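Local atomic coordinates of beta-galactosidase (Bacillus circulans subsp. alkalophilus, PDB entry 3TTY), a protein that hydrolyses terminal non-reducing beta-D-galactose residues from beta-D-galactosides, binding galactose in a pocket of its TIM-barrel glycoside hydrolase domain. Residues T627-M633 / G668-R674. Residues are numbered along the deposited sequence; the frame is centred on the assembly and turned at random.
Sequences TSYLFVM and GVMILER
Ser628, Leu630 and Val632 pair with Arg674, Leu672 and Met670 as the hydrogen-bonded positions of two antiparallel strands, 627-633 and 669-674, joined by six N-H...O=C bonds, the shortest 2.7 Å from Val632 N to Met670 O. The tight part is apolar. Ile671 and Phe631 lie side by side: CG2 of Ile671 sits 4.2 Å from the centroid of the Phe631 ring, almost on its normal, in a CH-pi contact, while CD1 of Ile671 reaches CE1 of Phe631 at 3.7 Å. The same CG2 also meets CB of Tyr629. On the other face of the sheet, CG2 of Val632 meets CD2 of Leu672 at 4.0 Å.

Toward Thr627 and the C-terminal end the contact becomes polar and partly exposed. The extended Glu673 runs alongside Tyr629, its OE2 near the ring plane at the edge and 3.6 Å from Tyr629 CE1, while its OE1 forms a salt bridge with Arg650. With CG set between its backbone N and carbonyl carbon (chi1 52°), the extended chain of Arg674 lies across Ser628, whose OG sits above one guanidinium face; Leu630 CG meets the guanidinium edge, 3.4 Å from Arg674 NE. Glu621 ties this end together: its OE2 is hydrogen-bonded to Ser628 OG and forms a salt bridge with Arg674 NH2. Replacing Arg674 by alanine is likely to strip the guanidinium from the side of Leu630 and leave Glu621 without this charged partner.

Both strands are interior to the C-terminal antiparallel sheet, with strand 617-624 beside 627-633 and strand 649-651 beside 669-674; Phe631 and Met633 pack against helix 326-336 of the TIM-barrel domain.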
ATOM      1  N   THR A 627      30.546 -33.483  30.011  1.00 33.75           N
ATOM      2  CA  THR A 627      30.402 -33.993  28.656  1.00 34.47           C
ATOM      3  C   THR A 627      29.939 -32.930  27.664  1.00 31.74           C
ATOM      4  O   THR A 627      29.019 -32.158  27.938  1.00 33.07           O
ATOM      5  CB  THR A 627      29.452 -35.209  28.617  1.00 36.55           C
ATOM      6  OG1 THR A 627      29.933 -36.222  29.515  1.00 38.79           O
ATOM      7  CG2 THR A 627      29.357 -35.778  27.210  1.00 33.89           C
ATOM      8  N   SER A 628      30.584 -32.898  26.506  1.00 32.08           N
ATOM      9  CA  SER A 628      30.256 -31.923  25.473  1.00 34.55           C
ATOM     10  C   SER A 628      29.590 -32.569  24.262  1.00 35.21           C
ATOM     11  O   SER A 628      30.133 -33.501  23.675  1.00 35.46           O
ATOM     12  CB  SER A 628      31.512 -31.187  25.022  1.00 32.22           C
ATOM     13  OG  SER A 628      31.399 -30.821  23.662  1.00 29.74           O
ATOM     14  N   TYR A 629      28.415 -32.064  23.893  1.00 30.35           N
ATOM     15  CA  TYR A 629      27.725 -32.507  22.691  1.00 28.61           C
ATOM     16  C   TYR A 629      27.835 -31.485  21.566  1.00 31.40           C
ATOM     17  O   TYR A 629      27.313 -30.370  21.672  1.00 29.34           O
ATOM     18  CB  TYR A 629      26.257 -32.804  22.994  1.00 29.78           C
ATOM     19  CG  TYR A 629      26.104 -33.824  24.084  1.00 32.80           C
ATOM     20  CD1 TYR A 629      26.391 -35.165  23.846  1.00 33.33           C
ATOM     21  CD2 TYR A 629      25.699 -33.453  25.358  1.00 30.12           C
ATOM     22  CE1 TYR A 629      26.270 -36.113  24.847  1.00 32.70           C
ATOM     23  CE2 TYR A 629      25.581 -34.395  26.368  1.00 33.92           C
ATOM     24  CZ  TYR A 629      25.864 -35.726  26.105  1.00 32.94           C
ATOM     25  OH  TYR A 629      25.747 -36.672  27.103  1.00 36.27           O
ATOM     26  N   LEU A 630      28.527 -31.862  20.492  1.00 28.06           N
ATOM     27  CA  LEU A 630      28.621 -31.000  19.318  1.00 30.74           C
ATOM     28  C   LEU A 630      27.539 -31.373  18.323  1.00 32.67           C
ATOM     29  O   LEU A 630      27.574 -32.464  17.739  1.00 34.18           O
ATOM     30  CB  LEU A 630      29.981 -31.105  18.636  1.00 24.78           C
ATOM     31  CG  LEU A 630      31.220 -30.636  19.384  1.00 29.02           C
ATOM     32  CD1 LEU A 630      32.351 -30.410  18.376  1.00 23.90           C
ATOM     33  CD2 LEU A 630      30.920 -29.378  20.147  1.00 27.19           C
ATOM     34  N   PHE A 631      26.583 -30.470  18.139  1.00 22.13           N
ATOM     35  CA  PHE A 631      25.544 -30.651  17.146  1.00 23.72           C
ATOM     36  C   PHE A 631      26.057 -30.176  15.796  1.00 26.06           C
ATOM     37  O   PHE A 631      26.314 -28.987  15.599  1.00 30.19           O
ATOM     38  CB  PHE A 631      24.275 -29.898  17.559  1.00 20.94           C
ATOM     39  CG  PHE A 631      23.598 -30.484  18.775  1.00 23.55           C
ATOM     40  CD1 PHE A 631      22.439 -31.241  18.649  1.00 20.74           C
ATOM     41  CD2 PHE A 631      24.128 -30.287  20.041  1.00 21.91           C
ATOM     42  CE1 PHE A 631      21.827 -31.795  19.758  1.00 19.29           C
ATOM     43  CE2 PHE A 631      23.514 -30.831  21.161  1.00 24.98           C
ATOM     44  CZ  PHE A 631      22.359 -31.591  21.019  1.00 24.81           C
ATOM     45  N   VAL A 632      26.228 -31.112  14.868  1.00 24.98           N
ATOM     46  CA  VAL A 632      26.704 -30.774  13.537  1.00 24.11           C
ATOM     47  C   VAL A 632      25.559 -30.900  12.559  1.00 27.05           C
ATOM     48  O   VAL A 632      24.910 -31.941  12.478  1.00 28.58           O
ATOM     49  CB  VAL A 632      27.840 -31.684  13.079  1.00 27.40           C
ATOM     50  CG1 VAL A 632      28.395 -31.192  11.749  1.00 22.55           C
ATOM     51  CG2 VAL A 632      28.923 -31.734  14.137  1.00 30.42           C
ATOM     52  N   MET A 633      25.313 -29.827  11.816  1.00 28.50           N
ATOM     53  CA  MET A 633      24.109 -29.733  11.012  1.00 21.87           C
ATOM     54  C   MET A 633      24.436 -29.197   9.644  1.00 25.78           C
ATOM     55  O   MET A 633      24.863 -28.056   9.491  1.00 30.13           O
ATOM     56  CB  MET A 633      23.069 -28.894  11.742  1.00 22.28           C
ATOM     57  CG  MET A 633      22.721 -29.535  13.094  1.00 25.45           C
ATOM     58  SD  MET A 633      21.964 -28.463  14.309  1.00 30.61           S
ATOM     59  CE  MET A 633      23.293 -27.306  14.661  1.00 22.89           C
ATOM     60  N   GLY A 668      22.143 -33.513   6.795  1.00 25.92           N
ATOM     61  CA  GLY A 668      22.497 -34.460   7.836  1.00 28.14           C
ATOM     62  C   GLY A 668      22.687 -33.829   9.200  1.00 27.31           C
ATOM     63  O   GLY A 668      22.899 -32.625   9.313  1.00 25.34           O
ATOM     64  N   VAL A 669      22.604 -34.652  10.238  1.00 23.88           N
ATOM     65  CA  VAL A 669      22.834 -34.203  11.605  1.00 27.62           C
ATOM     66  C   VAL A 669      23.683 -35.246  12.319  1.00 30.36           C
ATOM     67  O   VAL A 669      23.397 -36.441  12.246  1.00 23.91           O
ATOM     68  CB  VAL A 669      21.501 -34.024  12.388  1.00 23.11           C
ATOM     69  CG1 VAL A 669      21.762 -33.702  13.852  1.00 20.79           C
ATOM     70  CG2 VAL A 669      20.638 -32.947  11.748  1.00 25.82           C
ATOM     71  N   MET A 670      24.733 -34.786  12.992  1.00 27.94           N
ATOM     72  CA  MET A 670      25.518 -35.636  13.868  1.00 24.43           C
ATOM     73  C   MET A 670      25.555 -34.957  15.223  1.00 29.59           C
ATOM     74  O   MET A 670      25.528 -33.731  15.317  1.00 25.57           O
ATOM     75  CB  MET A 670      26.943 -35.805  13.332  1.00 29.08           C
ATOM     76  CG  MET A 670      27.023 -36.189  11.848  1.00 33.90           C
ATOM     77  SD  MET A 670      28.701 -36.177  11.173  1.00 37.96           S
ATOM     78  CE  MET A 670      29.481 -37.374  12.250  1.00 34.17           C
ATOM     79  N   ILE A 671      25.599 -35.759  16.275  1.00 26.51           N
ATOM     80  CA  ILE A 671      25.760 -35.240  17.616  1.00 28.30           C
ATOM     81  C   ILE A 671      26.970 -35.930  18.228  1.00 28.08           C
ATOM     82  O   ILE A 671      26.871 -37.039  18.760  1.00 28.88           O
ATOM     83  CB  ILE A 671      24.509 -35.490  18.474  1.00 28.22           C
ATOM     84  CG1 ILE A 671      23.259 -34.958  17.764  1.00 24.53           C
ATOM     85  CG2 ILE A 671      24.662 -34.857  19.834  1.00 25.25           C
ATOM     86  CD1 ILE A 671      21.977 -35.297  18.478  1.00 20.29           C
ATOM     87  N   LEU A 672      28.117 -35.267  18.130  1.00 28.82           N
ATOM     88  CA  LEU A 672      29.371 -35.822  18.610  1.00 27.49           C
ATOM     89  C   LEU A 672      29.461 -35.717  20.113  1.00 28.63           C
ATOM     90  O   LEU A 672      29.383 -34.626  20.661  1.00 35.80           O
ATOM     91  CB  LEU A 672      30.538 -35.081  17.972  1.00 32.35           C
ATOM     92  CG  LEU A 672      31.026 -35.601  16.617  1.00 40.64           C
ATOM     93  CD1 LEU A 672      30.045 -36.600  15.983  1.00 32.87           C
ATOM     94  CD2 LEU A 672      31.348 -34.446  15.680  1.00 30.92           C
ATOM     95  N   GLU A 673      29.626 -36.856  20.776  1.00 33.43           N
ATOM     96  CA  GLU A 673      29.799 -36.908  22.224  1.00 33.69           C
ATOM     97  C   GLU A 673      31.283 -36.947  22.579  1.00 40.89           C
ATOM     98  O   GLU A 673      31.986 -37.889  22.214  1.00 44.56           O
ATOM     99  CB  GLU A 673      29.093 -38.142  22.796  1.00 36.16           C
ATOM    100  CG  GLU A 673      29.185 -38.298  24.303  1.00 35.03           C
ATOM    101  CD  GLU A 673      28.443 -39.527  24.803  1.00 44.40           C
ATOM    102  OE1 GLU A 673      28.724 -40.630  24.292  1.00 45.10           O
ATOM    103  OE2 GLU A 673      27.575 -39.392  25.698  1.00 48.55           O
ATOM    104  N   ARG A 674      31.753 -35.922  23.287  1.00 40.19           N
ATOM    105  CA  ARG A 674      33.157 -35.835  23.685  1.00 39.33           C
ATOM    106  C   ARG A 674      33.308 -35.261  25.097  1.00 42.08           C
ATOM    107  O   ARG A 674      32.324 -35.088  25.813  1.00 40.93           O
ATOM    108  CB  ARG A 674      33.943 -34.998  22.675  1.00 38.60           C
ATOM    109  CG  ARG A 674      33.327 -33.641  22.400  1.00 43.32           C
ATOM    110  CD  ARG A 674      34.222 -32.787  21.508  1.00 45.14           C
ATOM    111  NE  ARG A 674      33.827 -31.376  21.511  1.00 43.72           N
ATOM    112  CZ  ARG A 674      34.296 -30.459  22.359  1.00 57.35           C
ATOM    113  NH1 ARG A 674      35.191 -30.792  23.289  1.00 58.09           N
ATOM    114  NH2 ARG A 674      33.881 -29.197  22.280  1.00 53.75           N
TER